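Local coordinates for protein Cas6b (Methanococcus maripaludis, PDB 4Z7K) that processes CRISPR RNA as a Cas6-family endoribonuclease, acting on a non-stem-loop RNA through dual binding, at residues H105-T119 against F188-Q200. Sequence-based numbering, arbitrary orientation.
Sequences HFGTTDKILKYQFKT and FRGEFYINFDIPQ
The two central strands of the four-stranded antiparallel sheet in the C-terminal Cas6b domain pair here, 112-117 against 188-194. Leu113 and Ile194 exchange two backbone hydrogen bonds, as do Tyr115 and Phe192, whose Tyr115 N to Phe192 O bond of 3.0 Å is nearly straight at 177°. With CG anti to the carbonyl carbon (chi1 -63°), the Tyr115 ring runs back to where chain 188-200 bends at Asn195 and Phe196. There Tyr115 OH donates to Phe196 O, in the carbonyl plane and on a lone pair (2.8 Å), and accepts from Ile198 N at 2.7 Å, which fixes the ring's far end; Ile198 CD1 sits over the centre of one ring face. On the side of the ferredoxin-like, RAMP-type sheet that carries Tyr115, Phe192 and Ile194, partly covered by helix 137-158, Tyr115 CB lies over the Phe192 ring, 3.6 Å from Phe192 CZ, and Phe117 CZ meets Phe192 CE2 at 3.8 Å with the rings inclined at 53°. On the other face, the extended Lys114 chain runs alongside Tyr193, CG over its ring, toward a weak salt bridge with Glu191. At the bend itself, the edge of Phe196 meets the face of Phe106 in a T-shaped pair, centroids 5.2 Å apart.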
# COMPACT_ATOMS: atom_id res chain seq x y z
N HIS B 105 24.78 -17.89 -15.77
CA HIS B 105 24.85 -16.47 -16.19
C HIS B 105 23.73 -15.62 -15.61
O HIS B 105 22.59 -16.05 -15.53
CB HIS B 105 24.82 -16.36 -17.75
CG HIS B 105 25.10 -14.99 -18.31
ND1 HIS B 105 25.28 -14.76 -19.66
CD2 HIS B 105 25.24 -13.77 -17.71
CE1 HIS B 105 25.52 -13.48 -19.87
NE2 HIS B 105 25.50 -12.85 -18.71
N PHE B 106 24.08 -14.40 -15.23
CA PHE B 106 23.12 -13.38 -14.81
C PHE B 106 23.50 -12.04 -15.44
O PHE B 106 24.61 -11.55 -15.23
CB PHE B 106 23.10 -13.27 -13.29
CG PHE B 106 22.26 -12.15 -12.76
CD1 PHE B 106 20.99 -12.39 -12.27
CD2 PHE B 106 22.74 -10.86 -12.71
CE1 PHE B 106 20.22 -11.37 -11.76
CE2 PHE B 106 21.97 -9.83 -12.21
CZ PHE B 106 20.70 -10.09 -11.73
N GLY B 107 22.60 -11.44 -16.21
CA GLY B 107 22.97 -10.21 -16.89
C GLY B 107 22.24 -9.98 -18.19
O GLY B 107 21.54 -10.86 -18.67
N THR B 108 22.40 -8.79 -18.76
CA THR B 108 21.69 -8.48 -19.99
C THR B 108 22.26 -9.25 -21.17
O THR B 108 23.47 -9.40 -21.33
CB THR B 108 21.71 -6.99 -20.31
OG1 THR B 108 23.06 -6.59 -20.56
CG2 THR B 108 21.19 -6.21 -19.14
N THR B 109 21.35 -9.74 -21.99
CA THR B 109 21.67 -10.51 -23.18
C THR B 109 21.08 -9.85 -24.42
O THR B 109 20.03 -9.22 -24.35
CB THR B 109 21.13 -11.94 -23.04
OG1 THR B 109 19.70 -11.89 -22.88
CG2 THR B 109 21.74 -12.59 -21.81
N ASP B 110 21.75 -10.01 -25.55
CA ASP B 110 21.25 -9.45 -26.80
C ASP B 110 20.29 -10.43 -27.43
O ASP B 110 19.65 -10.13 -28.44
CB ASP B 110 22.39 -9.12 -27.78
CG ASP B 110 23.10 -7.82 -27.43
OD1 ASP B 110 22.60 -7.07 -26.56
OD2 ASP B 110 24.16 -7.55 -28.03
N LYS B 111 20.10 -11.56 -26.78
CA LYS B 111 19.16 -12.54 -27.30
C LYS B 111 18.00 -12.61 -26.35
O LYS B 111 18.15 -12.35 -25.15
CB LYS B 111 19.81 -13.91 -27.40
CG LYS B 111 18.87 -14.95 -27.93
CD LYS B 111 19.55 -16.26 -28.22
CE LYS B 111 19.58 -17.05 -26.91
NZ LYS B 111 18.43 -18.01 -26.77
N ILE B 112 16.83 -12.95 -26.88
CA ILE B 112 15.63 -12.78 -26.08
C ILE B 112 15.14 -14.12 -25.55
O ILE B 112 15.02 -15.11 -26.29
CB ILE B 112 14.56 -12.05 -26.89
CG1 ILE B 112 15.06 -10.61 -27.10
CG2 ILE B 112 13.24 -12.06 -26.17
CD1 ILE B 112 14.00 -9.57 -27.19
N LEU B 113 14.82 -14.11 -24.25
CA LEU B 113 14.55 -15.33 -23.50
C LEU B 113 13.14 -15.35 -22.92
O LEU B 113 12.61 -14.31 -22.52
CB LEU B 113 15.56 -15.47 -22.36
CG LEU B 113 17.04 -15.43 -22.73
CD1 LEU B 113 17.86 -14.92 -21.54
CD2 LEU B 113 17.49 -16.82 -23.22
N LYS B 114 12.57 -16.54 -22.84
CA LYS B 114 11.19 -16.67 -22.38
C LYS B 114 11.09 -17.34 -21.02
O LYS B 114 11.62 -18.43 -20.82
CB LYS B 114 10.36 -17.46 -23.40
CG LYS B 114 8.86 -17.38 -23.15
CD LYS B 114 8.09 -18.30 -24.07
CE LYS B 114 6.61 -18.20 -23.80
NZ LYS B 114 5.84 -19.11 -24.69
N TYR B 115 10.36 -16.69 -20.12
CA TYR B 115 10.22 -17.12 -18.74
C TYR B 115 8.76 -17.40 -18.42
O TYR B 115 7.86 -16.92 -19.11
CB TYR B 115 10.77 -16.04 -17.80
CG TYR B 115 12.26 -15.79 -17.97
CD1 TYR B 115 13.21 -16.57 -17.31
CD2 TYR B 115 12.73 -14.81 -18.84
CE1 TYR B 115 14.57 -16.33 -17.47
CE2 TYR B 115 14.08 -14.59 -19.01
CZ TYR B 115 15.00 -15.35 -18.33
OH TYR B 115 16.33 -15.12 -18.53
N GLN B 116 8.54 -18.19 -17.37
CA GLN B 116 7.19 -18.47 -16.87
C GLN B 116 7.11 -18.44 -15.34
O GLN B 116 8.04 -18.86 -14.64
CB GLN B 116 6.72 -19.84 -17.38
CG GLN B 116 5.23 -20.06 -17.17
CD GLN B 116 4.82 -21.49 -17.37
OE1 GLN B 116 5.61 -22.31 -17.82
NE2 GLN B 116 3.57 -21.80 -17.04
N PHE B 117 6.00 -17.93 -14.83
CA PHE B 117 5.72 -17.81 -13.41
C PHE B 117 5.17 -19.08 -12.77
O PHE B 117 4.09 -19.53 -13.14
CB PHE B 117 4.71 -16.69 -13.17
CG PHE B 117 5.29 -15.31 -13.23
CD1 PHE B 117 4.56 -14.28 -13.78
CD2 PHE B 117 6.53 -15.04 -12.70
CE1 PHE B 117 5.07 -13.00 -13.83
CE2 PHE B 117 7.05 -13.75 -12.75
CZ PHE B 117 6.31 -12.73 -13.31
N LYS B 118 5.92 -19.66 -11.84
CA LYS B 118 5.45 -20.77 -11.03
C LYS B 118 4.40 -20.34 -9.99
O LYS B 118 3.51 -21.10 -9.60
CB LYS B 118 6.64 -21.42 -10.31
CG LYS B 118 7.13 -22.72 -10.88
CD LYS B 118 7.22 -22.73 -12.37
CE LYS B 118 7.40 -24.17 -12.87
NZ LYS B 118 6.36 -25.09 -12.33
N THR B 119 4.55 -19.11 -9.51
CA THR B 119 3.68 -18.56 -8.48
C THR B 119 3.20 -17.18 -8.89
O THR B 119 3.75 -16.60 -9.83
CB THR B 119 4.42 -18.50 -7.15
OG1 THR B 119 5.65 -17.77 -7.34
CG2 THR B 119 4.72 -19.90 -6.68
N PHE B 188 -0.52 -12.18 -10.60
CA PHE B 188 -0.56 -12.53 -12.01
C PHE B 188 0.10 -13.85 -12.35
O PHE B 188 1.18 -14.15 -11.86
CB PHE B 188 0.09 -11.43 -12.83
CG PHE B 188 -0.56 -10.10 -12.65
CD1 PHE B 188 -1.74 -9.81 -13.29
CD2 PHE B 188 0.00 -9.16 -11.82
CE1 PHE B 188 -2.36 -8.60 -13.13
CE2 PHE B 188 -0.61 -7.93 -11.65
CZ PHE B 188 -1.80 -7.65 -12.31
N ARG B 189 -0.51 -14.64 -13.21
CA ARG B 189 0.17 -15.81 -13.73
C ARG B 189 0.40 -15.54 -15.21
O ARG B 189 -0.23 -14.66 -15.79
CB ARG B 189 -0.63 -17.07 -13.53
CG ARG B 189 0.22 -18.31 -13.70
CD ARG B 189 1.15 -18.53 -12.54
NE ARG B 189 0.40 -18.96 -11.36
CZ ARG B 189 0.44 -20.19 -10.88
NH1 ARG B 189 1.20 -21.09 -11.49
NH2 ARG B 189 -0.26 -20.52 -9.79
N GLY B 190 1.32 -16.28 -15.82
CA GLY B 190 1.56 -16.04 -17.23
C GLY B 190 2.95 -16.30 -17.75
O GLY B 190 3.71 -17.11 -17.19
N GLU B 191 3.29 -15.58 -18.82
CA GLU B 191 4.51 -15.76 -19.57
C GLU B 191 5.09 -14.39 -19.85
O GLU B 191 4.33 -13.43 -19.95
CB GLU B 191 4.20 -16.43 -20.91
CG GLU B 191 3.12 -17.52 -20.89
CD GLU B 191 2.56 -17.83 -22.29
OE1 GLU B 191 3.16 -17.40 -23.30
OE2 GLU B 191 1.51 -18.51 -22.37
N PHE B 192 6.41 -14.25 -19.97
CA PHE B 192 6.95 -12.99 -20.45
C PHE B 192 8.30 -13.20 -21.15
O PHE B 192 8.98 -14.19 -20.90
CB PHE B 192 7.06 -11.97 -19.32
CG PHE B 192 8.12 -12.29 -18.30
CD1 PHE B 192 9.44 -11.94 -18.50
CD2 PHE B 192 7.78 -12.89 -17.11
CE1 PHE B 192 10.41 -12.21 -17.56
CE2 PHE B 192 8.75 -13.16 -16.15
CZ PHE B 192 10.06 -12.83 -16.38
N TYR B 193 8.68 -12.27 -22.03
CA TYR B 193 9.91 -12.38 -22.82
C TYR B 193 10.82 -11.21 -22.47
O TYR B 193 10.33 -10.12 -22.24
CB TYR B 193 9.63 -12.37 -24.33
CG TYR B 193 8.79 -13.50 -24.89
CD1 TYR B 193 9.38 -14.57 -25.55
CD2 TYR B 193 7.40 -13.47 -24.78
CE1 TYR B 193 8.60 -15.59 -26.08
CE2 TYR B 193 6.62 -14.48 -25.29
CZ TYR B 193 7.21 -15.55 -25.94
OH TYR B 193 6.41 -16.55 -26.44
N ILE B 194 12.14 -11.42 -22.43
CA ILE B 194 13.01 -10.29 -22.10
C ILE B 194 14.46 -10.52 -22.54
O ILE B 194 14.91 -11.66 -22.69
CB ILE B 194 12.96 -10.01 -20.55
CG1 ILE B 194 13.56 -8.65 -20.21
CG2 ILE B 194 13.63 -11.11 -19.75
CD1 ILE B 194 13.11 -8.17 -18.87
N ASN B 195 15.17 -9.41 -22.78
CA ASN B 195 16.58 -9.46 -23.14
C ASN B 195 17.41 -9.44 -21.88
O ASN B 195 18.45 -8.79 -21.81
CB ASN B 195 16.99 -8.30 -24.05
CG ASN B 195 16.85 -6.94 -23.39
OD1 ASN B 195 15.92 -6.71 -22.63
ND2 ASN B 195 17.78 -6.05 -23.68
N PHE B 196 16.89 -10.08 -20.83
CA PHE B 196 17.67 -10.26 -19.62
C PHE B 196 17.75 -11.72 -19.20
O PHE B 196 16.85 -12.50 -19.50
CB PHE B 196 17.10 -9.44 -18.49
CG PHE B 196 18.06 -9.24 -17.37
CD1 PHE B 196 19.11 -8.35 -17.51
CD2 PHE B 196 17.93 -9.93 -16.19
CE1 PHE B 196 19.99 -8.16 -16.49
CE2 PHE B 196 18.82 -9.73 -15.17
CZ PHE B 196 19.85 -8.85 -15.32
N ASP B 197 18.81 -12.07 -18.49
CA ASP B 197 19.03 -13.46 -18.13
C ASP B 197 18.82 -13.73 -16.65
O ASP B 197 19.51 -13.18 -15.81
CB ASP B 197 20.43 -13.90 -18.53
CG ASP B 197 20.54 -15.38 -18.70
OD1 ASP B 197 20.08 -16.14 -17.81
OD2 ASP B 197 21.07 -15.80 -19.74
N ILE B 198 17.86 -14.59 -16.33
CA ILE B 198 17.56 -14.95 -14.96
C ILE B 198 17.81 -16.43 -14.71
O ILE B 198 17.26 -17.29 -15.42
CB ILE B 198 16.08 -14.67 -14.59
CG1 ILE B 198 15.60 -13.34 -15.19
CG2 ILE B 198 15.88 -14.70 -13.09
CD1 ILE B 198 14.15 -13.02 -14.87
N PRO B 199 18.68 -16.75 -13.74
CA PRO B 199 18.86 -18.12 -13.24
C PRO B 199 17.56 -18.66 -12.60
O PRO B 199 16.80 -17.88 -12.02
CB PRO B 199 19.96 -17.97 -12.19
CG PRO B 199 20.75 -16.81 -12.65
CD PRO B 199 19.75 -15.85 -13.25
N GLN B 200 17.33 -19.97 -12.70
CA GLN B 200 16.04 -20.53 -12.31
C GLN B 200 15.60 -20.35 -10.86
O GLN B 200 16.40 -20.35 -9.94
CB GLN B 200 16.00 -22.01 -12.64
CG GLN B 200 15.80 -22.25 -14.12
CD GLN B 200 15.94 -23.71 -14.47
OE1 GLN B 200 15.54 -24.59 -13.70
NE2 GLN B 200 16.52 -23.97 -15.65